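Local coordinates for LPXTG cell wall surface protein (Streptococcus gordonii, PDB 4IGB), which is a cell-wall-anchored surface protein of a streptococcus, seen here as its N-terminal N1 and N2 domains, and probably acts as an adhesin, at residues 317-322 / 387-392; 409-414 / 427-432. All coordinates share one frame; numbering follows the deposited sequence.

Interaction 1: residues 317-322 / 387-392; sequences TFKVPV and SSDIII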
loop_
_atom_site.group_PDB
_atom_site.type_symbol
_atom_site.label_atom_id
_atom_site.label_comp_id
_atom_site.label_asym_id
_atom_site.label_seq_id
_atom_site.Cartn_x
_atom_site.Cartn_y
_atom_site.Cartn_z
ATOM N N THR C 317 -9.254 -2.952 -24.910
ATOM C CA THR C 317 -9.171 -1.530 -24.664
ATOM C C THR C 317 -8.581 -1.315 -23.286
ATOM O O THR C 317 -9.104 -1.820 -22.299
ATOM C CB THR C 317 -10.557 -0.887 -24.735
ATOM O OG1 THR C 317 -11.149 -1.189 -26.003
ATOM C CG2 THR C 317 -10.455 0.630 -24.566
ATOM N N PHE C 318 -7.472 -0.586 -23.237
ATOM C CA PHE C 318 -6.770 -0.311 -21.989
ATOM C C PHE C 318 -6.906 1.177 -21.656
ATOM O O PHE C 318 -6.484 2.024 -22.426
ATOM C CB PHE C 318 -5.278 -0.681 -22.111
ATOM C CG PHE C 318 -5.026 -2.130 -22.467
ATOM C CD1 PHE C 318 -4.909 -3.096 -21.475
ATOM C CD2 PHE C 318 -4.901 -2.525 -23.795
ATOM C CE1 PHE C 318 -4.686 -4.426 -21.793
ATOM C CE2 PHE C 318 -4.678 -3.861 -24.129
ATOM C CZ PHE C 318 -4.564 -4.809 -23.126
ATOM N N LYS C 319 -7.509 1.506 -20.522
ATOM C CA LYS C 319 -7.457 2.889 -20.071
ATOM C C LYS C 319 -6.295 3.060 -19.108
ATOM O O LYS C 319 -6.212 2.377 -18.082
ATOM C CB LYS C 319 -8.776 3.345 -19.439
ATOM C CG LYS C 319 -9.859 3.658 -20.464
ATOM C CD LYS C 319 -10.963 4.540 -19.875
ATOM C CE LYS C 319 -11.990 4.936 -20.934
ATOM N NZ LYS C 319 -12.537 3.751 -21.672
ATOM N N VAL C 320 -5.383 3.957 -19.464
ATOM C CA VAL C 320 -4.222 4.239 -18.636
ATOM C C VAL C 320 -4.670 4.994 -17.380
ATOM O O VAL C 320 -5.423 5.970 -17.462
ATOM C CB VAL C 320 -3.159 5.025 -19.427
ATOM C CG1 VAL C 320 -3.804 6.190 -20.141
ATOM C CG2 VAL C 320 -2.030 5.496 -18.517
ATOM N N PRO C 321 -4.240 4.517 -16.208
ATOM C CA PRO C 321 -4.641 5.149 -14.948
ATOM C C PRO C 321 -4.164 6.604 -14.875
ATOM O O PRO C 321 -3.087 6.920 -15.376
ATOM C CB PRO C 321 -3.939 4.295 -13.887
ATOM C CG PRO C 321 -3.656 2.992 -14.566
ATOM C CD PRO C 321 -3.436 3.304 -15.998
ATOM N N VAL C 322 -4.972 7.469 -14.268
ATOM C CA VAL C 322 -4.639 8.881 -14.125
ATOM C C VAL C 322 -3.544 9.068 -13.090
ATOM O O VAL C 322 -3.744 8.775 -11.912
ATOM C CB VAL C 322 -5.865 9.707 -13.675
ATOM C CG1 VAL C 322 -5.495 11.194 -13.547
ATOM C CG2 VAL C 322 -7.033 9.508 -14.642
ATOM N N SER C 387 -2.219 9.743 -22.080
ATOM C CA SER C 387 -3.368 9.333 -21.277
ATOM C C SER C 387 -4.537 8.798 -22.113
ATOM O O SER C 387 -5.518 8.300 -21.560
ATOM C CB SER C 387 -3.848 10.487 -20.389
ATOM O OG SER C 387 -4.592 11.444 -21.131
ATOM N N SER C 388 -4.439 8.916 -23.436
ATOM C CA SER C 388 -5.466 8.386 -24.319
ATOM C C SER C 388 -5.481 6.862 -24.220
ATOM O O SER C 388 -4.449 6.241 -23.958
ATOM C CB SER C 388 -5.223 8.832 -25.763
ATOM O OG SER C 388 -3.858 8.683 -26.108
ATOM N N ASP C 389 -6.654 6.270 -24.406
ATOM C CA ASP C 389 -6.787 4.815 -24.407
ATOM C C ASP C 389 -5.873 4.169 -25.448
ATOM O O ASP C 389 -5.595 4.750 -26.496
ATOM C CB ASP C 389 -8.237 4.408 -24.684
ATOM C CG ASP C 389 -9.177 4.777 -23.553
ATOM O OD1 ASP C 389 -8.724 5.419 -22.582
ATOM O OD2 ASP C 389 -10.373 4.424 -23.638
ATOM N N ILE C 390 -5.407 2.965 -25.139
ATOM C CA ILE C 390 -4.627 2.177 -26.073
ATOM C C ILE C 390 -5.429 0.929 -26.434
ATOM O O ILE C 390 -5.835 0.163 -25.560
ATOM C CB ILE C 390 -3.286 1.786 -25.456
ATOM C CG1 ILE C 390 -2.442 3.047 -25.235
ATOM C CG2 ILE C 390 -2.572 0.776 -26.341
ATOM C CD1 ILE C 390 -1.191 2.832 -24.385
ATOM N N ILE C 391 -5.684 0.741 -27.723
ATOM C CA ILE C 391 -6.534 -0.347 -28.157
ATOM C C ILE C 391 -5.731 -1.333 -28.985
ATOM O O ILE C 391 -5.208 -0.990 -30.040
ATOM C CB ILE C 391 -7.745 0.180 -28.955
ATOM C CG1 ILE C 391 -8.560 1.132 -28.076
ATOM C CG2 ILE C 391 -8.593 -0.981 -29.466
ATOM C CD1 ILE C 391 -9.683 1.839 -28.795
ATOM N N ILE C 392 -5.616 -2.555 -28.488
ATOM C CA ILE C 392 -4.846 -3.575 -29.185
ATOM C C ILE C 392 -5.776 -4.596 -29.793
ATOM O O ILE C 392 -6.641 -5.142 -29.108
ATOM C CB ILE C 392 -3.856 -4.298 -28.248
ATOM C CG1 ILE C 392 -2.934 -3.295 -27.557
ATOM C CG2 ILE C 392 -3.023 -5.319 -29.032
ATOM C CD1 ILE C 392 -1.913 -3.948 -26.658
HETATM O O HOH W 1 -6.818 6.089 -20.865
#
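In the adhesin-like N2 domain, a short antiparallel pairing joins the end of strand 311-318 to the start of strand 390-398, with T317 beside I391 and F318 beside I390. The latter is the hydrogen-bonded pair: F318 N reaches I390 O at 2.9 Å and I390 N returns to F318 O at 3.1 Å. T317 and I391 form the non-hydrogen-bonded pair, their side chains lying alongside each other and pointing the same way.

On the other face, the F318 ring brings its edge to I390 O, near the ring plane, while its CE2 meets I392 CD1 at 3.7 Å. M336 of strand 334-339 touches F318, I390 and I392, and L416 of strand 409-418 also packs on F318, so this face is part of the domain's apolar interior.

Beyond the paired residues, K319 and D389 carry the contact on. The lysine bends at its last torsion (chi4 53°), which turns NZ back to D389 OD2 in a 3.0 Å salt bridge. NZ comes in on the syn side of that oxygen, 20° out of the carboxylate plane, and the lysine's CG sits close to OD1. OD1 accepts a bond from a water, so the two carboxylate oxygens have separate polar partners. That water also accepts from V320 N at 2.9 Å and donates to S387 O at 2.7 Å, joining the two segments where direct backbone pairing has stopped. The S388 hydroxyl turns elsewhere, to S386 and S353. V320 closes this end of the contact: its CB points at the opposite segment, and methyl CG1 presses against the S387 carbonyl, 3.1 Å from its O.

Interaction 2: residues 409-414 / 427-432; sequences KIDNTV and QVSTAL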
loop_
_atom_site.group_PDB
_atom_site.type_symbol
_atom_site.label_atom_id
_atom_site.label_comp_id
_atom_site.label_asym_id
_atom_site.label_seq_id
_atom_site.Cartn_x
_atom_site.Cartn_y
_atom_site.Cartn_z
ATOM N N LYS C 409 -15.063 -24.612 -25.397
ATOM C CA LYS C 409 -14.900 -23.170 -25.562
ATOM C C LYS C 409 -13.457 -22.684 -25.393
ATOM O O LYS C 409 -12.632 -23.306 -24.727
ATOM C CB LYS C 409 -15.853 -22.398 -24.644
ATOM C CG LYS C 409 -15.870 -22.873 -23.212
ATOM C CD LYS C 409 -14.871 -22.125 -22.357
ATOM C CE LYS C 409 -15.108 -22.417 -20.880
ATOM N NZ LYS C 409 -14.952 -23.867 -20.583
ATOM N N ILE C 410 -13.165 -21.563 -26.028
ATOM C CA ILE C 410 -11.849 -20.953 -25.930
ATOM C C ILE C 410 -11.941 -19.666 -25.113
ATOM O O ILE C 410 -12.488 -18.667 -25.572
ATOM C CB ILE C 410 -11.287 -20.642 -27.322
ATOM C CG1 ILE C 410 -11.105 -21.941 -28.112
ATOM C CG2 ILE C 410 -9.975 -19.872 -27.213
ATOM C CD1 ILE C 410 -11.066 -21.733 -29.600
ATOM N N ASP C 411 -11.423 -19.716 -23.893
ATOM C CA ASP C 411 -11.401 -18.558 -23.011
ATOM C C ASP C 411 -10.211 -17.668 -23.313
ATOM O O ASP C 411 -9.196 -18.124 -23.855
ATOM C CB ASP C 411 -11.324 -19.001 -21.551
ATOM C CG ASP C 411 -12.578 -19.701 -21.097
ATOM O OD1 ASP C 411 -13.649 -19.396 -21.658
ATOM O OD2 ASP C 411 -12.492 -20.554 -20.189
ATOM N N ASN C 412 -10.345 -16.397 -22.954
ATOM C CA ASN C 412 -9.250 -15.453 -23.082
ATOM C C ASN C 412 -9.365 -14.333 -22.056
ATOM O O ASN C 412 -10.475 -13.910 -21.715
ATOM C CB ASN C 412 -9.212 -14.858 -24.490
ATOM C CG ASN C 412 -7.959 -14.047 -24.739
ATOM O OD1 ASN C 412 -8.013 -12.829 -24.926
ATOM N ND2 ASN C 412 -6.810 -14.724 -24.742
ATOM N N THR C 413 -8.210 -13.874 -21.584
ATOM C CA THR C 413 -8.084 -12.739 -20.667
ATOM C C THR C 413 -6.770 -12.039 -21.003
ATOM O O THR C 413 -5.808 -12.691 -21.397
ATOM C CB THR C 413 -7.988 -13.215 -19.196
ATOM O OG1 THR C 413 -9.184 -13.913 -18.836
ATOM C CG2 THR C 413 -7.807 -12.033 -18.264
ATOM N N VAL C 414 -6.719 -10.722 -20.862
ATOM C CA VAL C 414 -5.468 -9.994 -21.077
ATOM C C VAL C 414 -5.094 -9.245 -19.797
ATOM O O VAL C 414 -5.962 -8.997 -18.962
ATOM C CB VAL C 414 -5.576 -9.042 -22.303
ATOM C CG1 VAL C 414 -6.622 -7.947 -22.066
ATOM C CG2 VAL C 414 -4.244 -8.428 -22.611
ATOM N N GLN C 427 -12.880 -11.508 -18.509
ATOM C CA GLN C 427 -12.714 -12.684 -19.342
ATOM C C GLN C 427 -13.638 -12.603 -20.557
ATOM O O GLN C 427 -14.705 -11.998 -20.488
ATOM C CB GLN C 427 -13.019 -13.948 -18.539
ATOM C CG GLN C 427 -12.824 -15.226 -19.321
ATOM C CD GLN C 427 -14.119 -15.975 -19.561
ATOM O OE1 GLN C 427 -14.257 -17.141 -19.169
ATOM N NE2 GLN C 427 -15.078 -15.316 -20.215
ATOM N N VAL C 428 -13.216 -13.202 -21.668
ATOM C CA VAL C 428 -14.102 -13.443 -22.798
ATOM C C VAL C 428 -14.090 -14.930 -23.160
ATOM O O VAL C 428 -13.266 -15.691 -22.669
ATOM C CB VAL C 428 -13.719 -12.619 -24.039
ATOM C CG1 VAL C 428 -13.979 -11.135 -23.798
ATOM C CG2 VAL C 428 -12.264 -12.894 -24.453
ATOM N N SER C 429 -15.010 -15.352 -24.014
ATOM C CA SER C 429 -15.070 -16.763 -24.348
ATOM C C SER C 429 -15.647 -16.984 -25.730
ATOM O O SER C 429 -16.579 -16.292 -26.145
ATOM C CB SER C 429 -15.893 -17.522 -23.313
ATOM O OG SER C 429 -15.709 -18.919 -23.459
ATOM N N THR C 430 -15.080 -17.946 -26.449
ATOM C CA THR C 430 -15.616 -18.316 -27.753
ATOM C C THR C 430 -16.090 -19.757 -27.668
ATOM O O THR C 430 -15.309 -20.658 -27.402
ATOM C CB THR C 430 -14.587 -18.125 -28.876
ATOM O OG1 THR C 430 -14.179 -16.753 -28.914
ATOM C CG2 THR C 430 -15.185 -18.502 -30.222
ATOM N N ALA C 431 -17.391 -19.954 -27.852
ATOM C CA ALA C 431 -17.979 -21.280 -27.795
ATOM C C ALA C 431 -17.811 -21.996 -29.131
ATOM O O ALA C 431 -17.989 -21.405 -30.207
ATOM C CB ALA C 431 -19.455 -21.200 -27.409
ATOM N N LEU C 432 -17.471 -23.274 -29.043
ATOM C CA LEU C 432 -17.261 -24.117 -30.214
ATOM C C LEU C 432 -18.515 -24.931 -30.533
ATOM O O LEU C 432 -19.061 -25.604 -29.662
ATOM C CB LEU C 432 -16.105 -25.073 -29.941
ATOM C CG LEU C 432 -14.810 -24.406 -29.479
ATOM C CD1 LEU C 432 -13.774 -25.447 -29.075
ATOM C CD2 LEU C 432 -14.268 -23.498 -30.569
HETATM O O HOH W 2 -11.982 -16.452 -27.135
#
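S429 carries its OG anti to the backbone N (chi1 -167°), and D411 swings its CG anti to its own carbonyl carbon (chi1 -67°); across the two strands these turns bring hydroxyl and carboxylate together. S429 OG donates to D411 OD1 at 2.8 Å, arriving nearly along the carboxylate's C-O axis. K409 flanks the same hydroxyl with its aliphatic chain, CD lying 3.5 Å from S429 OG, while NZ leads away to S407 OG. The Q427 side chain crosses D411 obliquely, its OE1 coming near the same OD1, with amide and carboxylate planes 27° apart.

Underneath, strands 409-412 and 428-432 form a regular antiparallel pairing. I410 with T430 and N412 with V428 are the hydrogen-bonded pairs, with V428 N to N412 O at 2.8 Å; K409 with A431 and D411 with S429 alternate with them.

The face bearing I410, N412, V428 and T430 turns inward, toward Y314, L297 and V299. There N412 CB packs on V428 CG2 at 3.6 Å, and N412 ND2 is taken up by Q338. I410 CD1 meets L432 CD2 at 3.8 Å, the two side chains crossing at about a right angle. A water bonds to I410 O and T430 OG1. I410 O thus takes two donors, this water and T430 N; T430 OG1 is also bonded to P301 O.

The two faces therefore differ in chemistry. The inner polar groups of N412 and T430 are satisfied within the fold, whereas on the side of D411 and S429, Q427 OE1 and D411 OD1, two acceptors, stand 3.4 Å apart, a meeting that probably adds little attraction and might be mildly repulsive.

How the interactions relate
Interactions 1 and 2 both reach the same mixed sheet of the N2 domain, with centres about 22 Å apart. They follow in series: 317-322 / 387-392 closes before 409-414 / 427-432 opens, and strand 390-398 leads on to strand 409-418. They also touch directly in the interior, where F318 CZ of interaction 1 packs on V414 CG2 of interaction 2 at 3.7 Å. Strand 311-318 serves both, since its Y314 contacts I410, N412 and V428 while its end pairs with I390 and I391. The sodium ion, held by D199, T249 and E255 of the N-terminal domain, takes no ligand from either contact.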